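Local coordinates for protein TRAP dicarboxylate transporter-DctP subunit (Marinobacter aquaeolei, PDB 4PFI) that probably captures a small organic acid in the periplasm, as the solute-binding subunit of a TRAP transporter, and delivers it to the membrane permease, at residues A[134-137]-A[138-142]; A[319-322]-A[323-327]; A[203-206]-A[207-211]. All coordinates share one frame; numbering follows the deposited sequence.

Interaction 1 (A[134-137]-A[138-142]); sequences PAFI and SAFEP
Phe136 and Phe140 form an intrahelical aromatic pair, one turn apart on helix 134-145, and it sits where that helix packs against strand 149-164 and helix 318-339. The stack is an offset edge-to-face one: the edge of the Phe140 ring is turned toward the face of Phe136, with the planes at 64° and the ring centroids 5.3 Å apart. Its tightest point is the approach of Phe140 CE2 to Phe136 CZ, at 3.6 Å. Both side chains leave the helix on the same side and lie next to each other; Phe136 reaches its partner because CG is anti to the backbone N (chi1 -175°), which stands the ring out from the helix. Phe140 also brings the edge of its ring, at CD2, to within 3.5 Å of Phe136 O. Leu113 touches both rings, Leu151 and Leu334 press on Phe140, and Phe154 makes a further edge-to-face pair with Phe140.

On the polar side of the same turn, Ser138 places its hydroxyl between the backbone N and the carbonyl carbon (chi1 54°). From there Ser138 OG bonds to Pro134 O at 2.7 Å. Pro134 O also takes Ser138 N at 2.8 Å, so two donors of one residue share a single carbonyl in the first turn. Ile137 O is likewise shared: Glu141 N lies in its carbonyl plane at 3.1 Å, whereas Phe140 N, at 2.8 Å, stands above that plane. Pro142 has no N-H to continue the ladder, and the helix kinks there. The chemistry is thus divided by side, with aromatic edges and faces turned into the protein while doubled bonds to Pro134 O and Ile137 O tie successive turns.

Interaction 2 (A[319-322]-A[323-327]); sequences ARQR and FIELT
Arg322 and Glu325 form a salt bridge one turn apart on helix 318-339, with Arg322 NE 3.2 Å from Glu325 OE1. The oxygen lies at the edge of the guanidinium, 2° from its plane, and the two flat groups are nearly coplanar, at 26°. Bends at chi2 and chi3 bring NE alongside Glu325 while the guanidinium points outward from the helix; Arg322 NH1 also makes a long, weak ion pair with Glu189 of helix 185-192.

Among side-chain hydrogen bonds, Gln321 NE2 gives a weak one to Glu325 OE2 (3.3 Å), so the two carboxylate oxygens serve different partners. Thr327 OG1 donates to Phe323 O at 2.8 Å and sits over the centre of one face of the Phe323 ring.

Apolar contact is modest: Arg322 CD lies 3.9 Å from Leu326 CD1, while Phe323 packs inward on Leu116 and Ile335.

Backbone bonds complete the turn, with Glu325 N bonded to Gln321 O at 3.0 Å. The Glu325 carboxylate is thus restrained on both oxygens, firmly by the arginine and weakly by the amide, which would favour its ionised form.

Interaction 3 (A[203-206]-A[207-211]); sequences FAQV and YSDLQ
Val206 and Gln205 carry most of this contact, the first on the buried side of helix 203-212 and the second on its outer side. Val206 lies alongside Leu210, both pointing the same way, and Val206 CG1 comes within 3.9 Å of Leu210 CD1. Behind this pair the backbone is drawn tight, Leu210 N bonding to Val206 O at 2.7 Å. Arg180 of strand 178-180 and Phe230 also pack on Val206, while Ile215 covers Leu210.

Near the N-terminal end of the helix, two backbone links of the i to i+4 kind run through solvent: water 1 bridges Phe203 O to Tyr207 N (2.8 Å from the water), and water 2 bridges Ala204 O to Ser208 N (3.0 Å). The Tyr207 hydroxyl is hydrogen-bonded to Glu232, and the Tyr207 side chain lies about 10 Å from the bound sodium ion.

Gln205 is doubly tied to Asp209. Gln205 O accepts Asp209 N at 3.0 Å, and an extended side chain, CG anti to the backbone N (chi1 174°), carries Gln205 NE2 to Asp209 OD2 at 2.7 Å. The amide approaches that oxygen from the syn side, 20° out of the carboxylate plane, and the amide and carboxylate planes stand 76° apart. The other carboxylate oxygen, Asp209 OD1, is held by Asn214.

How the interactions relate
From the N terminus the order is 134-142, then 203-211, then 319-327. Each contact is local to one helix, so none closes a long loop, and the three follow in series without nesting or crossing. Interactions 1 and 2 are 19 Å apart between centres, with nearest atoms about 7 Å apart; they are related through helix 318-339, which carries interaction 2 and, further along, lends Lys330 and Leu334 to the packing of Ala139 and Phe140. Helix 318-339 also touches helix 185-192 at interaction 2. Interaction 3 lies across the chain's centre from interaction 1, 37 Å between centres, and joins helix 203-212 to strand 178-180 and nearby loops.

Interaction 1 (A[134-137]-A[138-142])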
ATOM      1  N   PRO A 134     -19.092  -2.168  -0.374  1.00 46.23           N
ATOM      2  CA  PRO A 134     -19.450  -1.870   1.017  1.00 44.03           C
ATOM      3  C   PRO A 134     -19.275  -3.085   1.924  1.00 41.74           C
ATOM      4  O   PRO A 134     -18.908  -2.924   3.086  1.00 42.00           O
ATOM      5  CB  PRO A 134     -20.928  -1.470   0.926  1.00 42.22           C
ATOM      6  CG  PRO A 134     -21.120  -1.040  -0.502  1.00 42.50           C
ATOM      7  CD  PRO A 134     -20.209  -1.911  -1.302  1.00 43.92           C
ATOM      8  N   ALA A 135     -19.532  -4.278   1.394  1.00 38.99           N
ATOM      9  CA  ALA A 135     -19.418  -5.507   2.177  1.00 41.96           C
ATOM     10  C   ALA A 135     -17.952  -5.842   2.474  1.00 45.79           C
ATOM     11  O   ALA A 135     -17.644  -6.478   3.482  1.00 44.92           O
ATOM     12  CB  ALA A 135     -20.097  -6.672   1.453  1.00 42.82           C
ATOM     13  N   PHE A 136     -17.046  -5.407   1.600  1.00 45.31           N
ATOM     14  CA  PHE A 136     -15.618  -5.630   1.823  1.00 39.80           C
ATOM     15  C   PHE A 136     -15.105  -4.604   2.831  1.00 36.64           C
ATOM     16  O   PHE A 136     -14.415  -4.954   3.791  1.00 37.77           O
ATOM     17  CB  PHE A 136     -14.849  -5.523   0.512  1.00 40.67           C
ATOM     18  CG  PHE A 136     -13.396  -5.848   0.635  1.00 40.58           C
ATOM     19  CD1 PHE A 136     -12.969  -7.170   0.670  1.00 41.94           C
ATOM     20  CD2 PHE A 136     -12.447  -4.836   0.698  1.00 41.62           C
ATOM     21  CE1 PHE A 136     -11.623  -7.482   0.784  1.00 42.81           C
ATOM     22  CE2 PHE A 136     -11.091  -5.139   0.808  1.00 42.62           C
ATOM     23  CZ  PHE A 136     -10.681  -6.466   0.850  1.00 41.92           C
ATOM     24  N   ILE A 137     -15.468  -3.341   2.635  1.00 37.73           N
ATOM     25  CA  ILE A 137     -15.067  -2.303   3.571  1.00 40.58           C
ATOM     26  C   ILE A 137     -15.584  -2.653   4.965  1.00 44.37           C
ATOM     27  O   ILE A 137     -14.831  -2.639   5.938  1.00 45.21           O
ATOM     28  CB  ILE A 137     -15.609  -0.918   3.144  1.00 41.29           C
ATOM     29  CG1 ILE A 137     -14.966  -0.491   1.816  1.00 43.60           C
ATOM     30  CG2 ILE A 137     -15.359   0.129   4.248  1.00 38.47           C
ATOM     31  CD1 ILE A 137     -15.299   0.947   1.383  1.00 43.84           C
ATOM     32  N   SER A 138     -16.867  -2.989   5.053  1.00 44.71           N
ATOM     33  CA  SER A 138     -17.500  -3.236   6.338  1.00 47.45           C
ATOM     34  C   SER A 138     -16.840  -4.401   7.078  1.00 43.36           C
ATOM     35  O   SER A 138     -16.748  -4.386   8.303  1.00 43.37           O
ATOM     36  CB  SER A 138     -19.010  -3.479   6.174  1.00 54.40           C
ATOM     37  OG  SER A 138     -19.274  -4.512   5.243  1.00 58.37           O
ATOM     38  N   ALA A 139     -16.369  -5.403   6.346  1.00 43.51           N
ATOM     39  CA  ALA A 139     -15.674  -6.528   6.975  1.00 44.58           C
ATOM     40  C   ALA A 139     -14.417  -6.064   7.746  1.00 44.79           C
ATOM     41  O   ALA A 139     -13.965  -6.727   8.684  1.00 44.14           O
ATOM     42  CB  ALA A 139     -15.319  -7.606   5.929  1.00 39.11           C
ATOM     43  N   PHE A 140     -13.885  -4.905   7.373  1.00 39.85           N
ATOM     44  CA  PHE A 140     -12.669  -4.399   7.977  1.00 37.18           C
ATOM     45  C   PHE A 140     -12.942  -3.413   9.077  1.00 35.91           C
ATOM     46  O   PHE A 140     -12.127  -3.264   9.984  1.00 39.00           O
ATOM     47  CB  PHE A 140     -11.819  -3.702   6.920  1.00 31.14           C
ATOM     48  CG  PHE A 140     -10.856  -4.599   6.235  1.00 29.02           C
ATOM     49  CD1 PHE A 140      -9.650  -4.915   6.832  1.00 28.52           C
ATOM     50  CD2 PHE A 140     -11.136  -5.099   4.982  1.00 30.74           C
ATOM     51  CE1 PHE A 140      -8.732  -5.725   6.187  1.00 30.23           C
ATOM     52  CE2 PHE A 140     -10.227  -5.904   4.329  1.00 32.60           C
ATOM     53  CZ  PHE A 140      -9.014  -6.221   4.931  1.00 30.65           C
ATOM     54  N   GLU A 141     -14.069  -2.717   8.973  1.00 38.82           N
ATOM     55  CA  GLU A 141     -14.424  -1.649   9.917  1.00 41.08           C
ATOM     56  C   GLU A 141     -14.227  -2.005  11.394  1.00 41.96           C
ATOM     57  O   GLU A 141     -13.671  -1.217  12.144  1.00 42.62           O
ATOM     58  CB  GLU A 141     -15.870  -1.185   9.699  1.00 40.48           C
ATOM     59  CG  GLU A 141     -16.039  -0.145   8.605  1.00 47.70           C
ATOM     60  CD  GLU A 141     -17.489   0.321   8.439  1.00 56.32           C
ATOM     61  OE1 GLU A 141     -18.187   0.546   9.465  1.00 60.57           O
ATOM     62  OE2 GLU A 141     -17.934   0.453   7.276  1.00 54.34           O
ATOM     63  N   PRO A 142     -14.708  -3.179  11.823  1.00 43.96           N
ATOM     64  CA  PRO A 142     -14.579  -3.591  13.227  1.00 45.70           C
ATOM     65  C   PRO A 142     -13.117  -3.730  13.660  1.00 47.77           C
ATOM     66  O   PRO A 142     -12.779  -3.316  14.768  1.00 47.25           O
ATOM     67  CB  PRO A 142     -15.286  -4.951  13.259  1.00 45.37           C
ATOM     68  CG  PRO A 142     -16.194  -4.943  12.080  1.00 47.39           C
ATOM     69  CD  PRO A 142     -15.465  -4.166  11.036  1.00 45.47           C
TER

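Interaction 2 (A[319-322]-A[323-327])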
ATOM      1  N   ALA A 319       2.005 -18.361   2.804  1.00 29.75           N
ATOM      2  CA  ALA A 319       1.692 -17.080   3.438  1.00 24.79           C
ATOM      3  C   ALA A 319       0.196 -16.961   3.796  1.00 28.01           C
ATOM      4  O   ALA A 319      -0.165 -16.243   4.722  1.00 26.16           O
ATOM      5  CB  ALA A 319       2.115 -15.929   2.573  1.00 26.81           C
ATOM      6  N   ARG A 320      -0.665 -17.675   3.067  1.00 29.33           N
ATOM      7  CA  ARG A 320      -2.099 -17.671   3.362  1.00 32.30           C
ATOM      8  C   ARG A 320      -2.356 -18.393   4.674  1.00 34.39           C
ATOM      9  O   ARG A 320      -3.143 -17.940   5.499  1.00 29.17           O
ATOM     10  CB  ARG A 320      -2.907 -18.289   2.210  1.00 28.60           C
ATOM     11  CG  ARG A 320      -2.931 -17.355   1.029  1.00 27.71           C
ATOM     12  CD  ARG A 320      -3.602 -17.904  -0.204  1.00 34.16           C
ATOM     13  NE  ARG A 320      -3.242 -17.103  -1.373  1.00 34.15           N
ATOM     14  CZ  ARG A 320      -3.885 -17.128  -2.538  1.00 35.63           C
ATOM     15  NH1 ARG A 320      -4.945 -17.911  -2.710  1.00 28.91           N
ATOM     16  NH2 ARG A 320      -3.461 -16.349  -3.535  1.00 35.48           N
ATOM     17  N   GLN A 321      -1.645 -19.499   4.865  1.00 37.01           N
ATOM     18  CA  GLN A 321      -1.741 -20.284   6.086  1.00 35.12           C
ATOM     19  C   GLN A 321      -1.333 -19.432   7.289  1.00 31.79           C
ATOM     20  O   GLN A 321      -2.083 -19.307   8.241  1.00 35.93           O
ATOM     21  CB  GLN A 321      -0.849 -21.519   5.964  1.00 39.42           C
ATOM     22  CG  GLN A 321      -0.819 -22.421   7.196  1.00 42.93           C
ATOM     23  CD  GLN A 321       0.193 -23.546   7.060  1.00 48.42           C
ATOM     24  OE1 GLN A 321       0.203 -24.274   6.063  1.00 49.85           O
ATOM     25  NE2 GLN A 321       1.071 -23.675   8.049  1.00 51.28           N
ATOM     26  N   ARG A 322      -0.147 -18.825   7.222  1.00 33.22           N
ATOM     27  CA  ARG A 322       0.350 -17.959   8.300  1.00 31.11           C
ATOM     28  C   ARG A 322      -0.638 -16.816   8.565  1.00 31.56           C
ATOM     29  O   ARG A 322      -0.842 -16.410   9.702  1.00 28.92           O
ATOM     30  CB  ARG A 322       1.742 -17.405   7.956  1.00 32.60           C
ATOM     31  CG  ARG A 322       2.249 -16.275   8.883  1.00 36.99           C
ATOM     32  CD  ARG A 322       2.490 -16.722  10.342  1.00 43.69           C
ATOM     33  NE  ARG A 322       3.125 -18.044  10.439  1.00 53.34           N
ATOM     34  CZ  ARG A 322       4.428 -18.285  10.246  1.00 56.48           C
ATOM     35  NH1 ARG A 322       5.264 -17.296   9.930  1.00 54.57           N
ATOM     36  NH2 ARG A 322       4.901 -19.528  10.358  1.00 56.08           N
ATOM     37  N   PHE A 323      -1.277 -16.326   7.504  1.00 30.55           N
ATOM     38  CA  PHE A 323      -2.220 -15.220   7.622  1.00 27.64           C
ATOM     39  C   PHE A 323      -3.439 -15.645   8.413  1.00 30.41           C
ATOM     40  O   PHE A 323      -3.904 -14.899   9.260  1.00 34.02           O
ATOM     41  CB  PHE A 323      -2.662 -14.702   6.252  1.00 27.15           C
ATOM     42  CG  PHE A 323      -3.682 -13.595   6.323  1.00 27.65           C
ATOM     43  CD1 PHE A 323      -3.375 -12.388   6.923  1.00 27.06           C
ATOM     44  CD2 PHE A 323      -4.973 -13.780   5.819  1.00 28.86           C
ATOM     45  CE1 PHE A 323      -4.319 -11.376   6.991  1.00 27.62           C
ATOM     46  CE2 PHE A 323      -5.922 -12.772   5.883  1.00 29.41           C
ATOM     47  CZ  PHE A 323      -5.596 -11.572   6.472  1.00 30.91           C
ATOM     48  N   ILE A 324      -3.959 -16.834   8.109  1.00 34.04           N
ATOM     49  CA  ILE A 324      -5.121 -17.403   8.813  1.00 35.39           C
ATOM     50  C   ILE A 324      -4.812 -17.664  10.285  1.00 38.71           C
ATOM     51  O   ILE A 324      -5.584 -17.274  11.146  1.00 44.00           O
ATOM     52  CB  ILE A 324      -5.614 -18.740   8.192  1.00 38.38           C
ATOM     53  CG1 ILE A 324      -6.103 -18.529   6.762  1.00 33.29           C
ATOM     54  CG2 ILE A 324      -6.752 -19.348   9.029  1.00 40.64           C
ATOM     55  CD1 ILE A 324      -7.115 -17.416   6.635  1.00 35.51           C
ATOM     56  N   GLU A 325      -3.685 -18.320  10.570  1.00 39.09           N
ATOM     57  CA  GLU A 325      -3.232 -18.510  11.950  1.00 40.55           C
ATOM     58  C   GLU A 325      -3.269 -17.201  12.742  1.00 42.89           C
ATOM     59  O   GLU A 325      -3.626 -17.183  13.915  1.00 47.95           O
ATOM     60  CB  GLU A 325      -1.806 -19.058  11.980  1.00 39.16           C
ATOM     61  CG  GLU A 325      -1.645 -20.434  11.389  1.00 47.80           C
ATOM     62  CD  GLU A 325      -0.178 -20.797  11.125  1.00 54.26           C
ATOM     63  OE1 GLU A 325       0.710 -19.921  11.290  1.00 53.92           O
ATOM     64  OE2 GLU A 325       0.088 -21.963  10.740  1.00 56.77           O
ATOM     65  N   LEU A 326      -2.896 -16.106  12.087  1.00 43.39           N
ATOM     66  CA  LEU A 326      -2.802 -14.801  12.735  1.00 43.98           C
ATOM     67  C   LEU A 326      -4.128 -14.046  12.871  1.00 41.19           C
ATOM     68  O   LEU A 326      -4.250 -13.182  13.733  1.00 47.82           O
ATOM     69  CB  LEU A 326      -1.809 -13.917  11.973  1.00 42.84           C
ATOM     70  CG  LEU A 326      -0.325 -14.205  12.235  1.00 44.58           C
ATOM     71  CD1 LEU A 326       0.592 -13.406  11.278  1.00 41.76           C
ATOM     72  CD2 LEU A 326       0.021 -13.917  13.705  1.00 43.74           C
ATOM     73  N   THR A 327      -5.105 -14.346  12.023  1.00 33.57           N
ATOM     74  CA  THR A 327      -6.339 -13.565  11.990  1.00 39.96           C
ATOM     75  C   THR A 327      -7.602 -14.422  12.168  1.00 44.78           C
ATOM     76  O   THR A 327      -8.698 -13.887  12.317  1.00 43.77           O
ATOM     77  CB  THR A 327      -6.454 -12.762  10.673  1.00 37.40           C
ATOM     78  OG1 THR A 327      -6.425 -13.658   9.556  1.00 37.64           O
ATOM     79  CG2 THR A 327      -5.305 -11.751  10.560  1.00 37.83           C
TER

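Interaction 3 (A[203-206]-A[207-211])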
ATOM      1  N   PHE A 203      14.097   2.360   5.852  1.00 17.66           N
ATOM      2  CA  PHE A 203      14.239   2.801   4.475  1.00 18.46           C
ATOM      3  C   PHE A 203      15.487   3.646   4.240  1.00 16.93           C
ATOM      4  O   PHE A 203      16.119   3.544   3.197  1.00 14.17           O
ATOM      5  CB  PHE A 203      13.022   3.609   4.064  1.00 26.03           C
ATOM      6  CG  PHE A 203      12.184   2.944   3.035  1.00 35.33           C
ATOM      7  CD1 PHE A 203      12.279   1.570   2.794  1.00 39.70           C
ATOM      8  CD2 PHE A 203      11.282   3.695   2.297  1.00 41.54           C
ATOM      9  CE1 PHE A 203      11.478   0.963   1.835  1.00 43.42           C
ATOM     10  CE2 PHE A 203      10.489   3.099   1.340  1.00 44.23           C
ATOM     11  CZ  PHE A 203      10.582   1.736   1.108  1.00 44.56           C
ATOM     12  N   ALA A 204      15.843   4.469   5.218  1.00 14.47           N
ATOM     13  CA  ALA A 204      16.904   5.443   5.028  1.00 16.77           C
ATOM     14  C   ALA A 204      18.257   4.752   4.840  1.00 15.13           C
ATOM     15  O   ALA A 204      19.246   5.339   4.398  1.00 13.10           O
ATOM     16  CB  ALA A 204      16.940   6.362   6.196  1.00 15.67           C
ATOM     17  N   GLN A 205      18.291   3.479   5.171  1.00 13.27           N
ATOM     18  CA  GLN A 205      19.524   2.706   5.163  1.00 12.75           C
ATOM     19  C   GLN A 205      19.560   1.800   3.907  1.00 11.68           C
ATOM     20  O   GLN A 205      20.607   1.241   3.539  1.00 11.19           O
ATOM     21  CB  GLN A 205      19.469   1.862   6.432  1.00 14.37           C
ATOM     22  CG  GLN A 205      20.525   0.882   6.615  1.00 15.61           C
ATOM     23  CD  GLN A 205      20.307   0.082   7.877  1.00 14.40           C
ATOM     24  OE1 GLN A 205      19.686   0.562   8.825  1.00 15.41           O
ATOM     25  NE2 GLN A 205      20.861  -1.123   7.908  1.00 14.32           N
ATOM     26  N   VAL A 206      18.413   1.638   3.264  1.00 11.48           N
ATOM     27  CA  VAL A 206      18.300   0.653   2.204  1.00 10.72           C
ATOM     28  C   VAL A 206      19.208   0.920   1.010  1.00  9.93           C
ATOM     29  O   VAL A 206      19.849  -0.002   0.504  1.00  9.51           O
ATOM     30  CB  VAL A 206      16.847   0.483   1.769  1.00 10.82           C
ATOM     31  CG1 VAL A 206      16.726  -0.334   0.481  1.00 10.10           C
ATOM     32  CG2 VAL A 206      16.091  -0.174   2.922  1.00 11.64           C
ATOM     33  N   TYR A 207      19.294   2.178   0.582  1.00  9.90           N
ATOM     34  CA  TYR A 207      20.122   2.530  -0.565  1.00  9.31           C
ATOM     35  C   TYR A 207      21.549   2.006  -0.373  1.00  9.14           C
ATOM     36  O   TYR A 207      22.061   1.261  -1.196  1.00  8.70           O
ATOM     37  CB  TYR A 207      20.109   4.046  -0.818  1.00  9.58           C
ATOM     38  CG  TYR A 207      20.963   4.519  -1.972  1.00  9.16           C
ATOM     39  CD1 TYR A 207      22.350   4.643  -1.850  1.00  9.09           C
ATOM     40  CD2 TYR A 207      20.373   4.860  -3.195  1.00  8.98           C
ATOM     41  CE1 TYR A 207      23.106   5.093  -2.918  1.00  8.86           C
ATOM     42  CE2 TYR A 207      21.121   5.324  -4.257  1.00  8.77           C
ATOM     43  CZ  TYR A 207      22.480   5.440  -4.117  1.00  8.71           C
ATOM     44  OH  TYR A 207      23.217   5.901  -5.186  1.00  8.63           O
ATOM     45  N   SER A 208      22.169   2.395   0.734  1.00  9.65           N
ATOM     46  CA  SER A 208      23.531   1.978   1.011  1.00  9.68           C
ATOM     47  C   SER A 208      23.668   0.461   1.277  1.00  9.70           C
ATOM     48  O   SER A 208      24.627  -0.134   0.801  1.00  9.52           O
ATOM     49  CB  SER A 208      24.164   2.828   2.137  1.00 10.38           C
ATOM     50  OG  SER A 208      23.419   2.747   3.331  1.00 11.07           O
ATOM     51  N   ASP A 209      22.725  -0.163   2.002  1.00 10.05           N
ATOM     52  CA  ASP A 209      22.746  -1.629   2.149  1.00 10.19           C
ATOM     53  C   ASP A 209      22.617  -2.336   0.769  1.00  9.58           C
ATOM     54  O   ASP A 209      23.292  -3.336   0.525  1.00 10.46           O
ATOM     55  CB  ASP A 209      21.658  -2.148   3.111  1.00 10.80           C
ATOM     56  CG  ASP A 209      22.042  -2.023   4.605  1.00 17.84           C
ATOM     57  OD1 ASP A 209      23.240  -1.837   4.952  1.00 17.87           O
ATOM     58  OD2 ASP A 209      21.118  -2.120   5.462  1.00 16.23           O
ATOM     59  N   LEU A 210      21.774  -1.834  -0.128  1.00  9.13           N
ATOM     60  CA  LEU A 210      21.697  -2.429  -1.469  1.00  8.70           C
ATOM     61  C   LEU A 210      23.058  -2.291  -2.166  1.00  8.49           C
ATOM     62  O   LEU A 210      23.531  -3.209  -2.848  1.00  8.51           O
ATOM     63  CB  LEU A 210      20.630  -1.772  -2.369  1.00  8.38           C
ATOM     64  CG  LEU A 210      19.166  -2.097  -2.088  1.00  8.62           C
ATOM     65  CD1 LEU A 210      18.239  -1.290  -2.997  1.00  8.44           C
ATOM     66  CD2 LEU A 210      18.888  -3.622  -2.236  1.00  8.80           C
ATOM     67  N   GLN A 211      23.676  -1.139  -1.966  1.00  8.46           N
ATOM     68  CA  GLN A 211      24.855  -0.802  -2.699  1.00  8.33           C
ATOM     69  C   GLN A 211      26.014  -1.662  -2.254  1.00  9.19           C
ATOM     70  O   GLN A 211      26.874  -2.008  -3.048  1.00 12.79           O
ATOM     71  CB  GLN A 211      25.185   0.673  -2.530  1.00  8.35           C
ATOM     72  CG  GLN A 211      26.237   1.159  -3.467  1.00  8.27           C
ATOM     73  CD  GLN A 211      26.461   2.629  -3.306  1.00  8.43           C
ATOM     74  OE1 GLN A 211      26.515   3.126  -2.190  1.00  8.78           O
ATOM     75  NE2 GLN A 211      26.609   3.346  -4.436  1.00  8.31           N
TER
HETATM   76  O   HOH W   1      17.901   4.355   1.661  1.00 10.93           O
HETATM   77  O   HOH W   2      21.262   4.549   2.600  1.00  6.19           O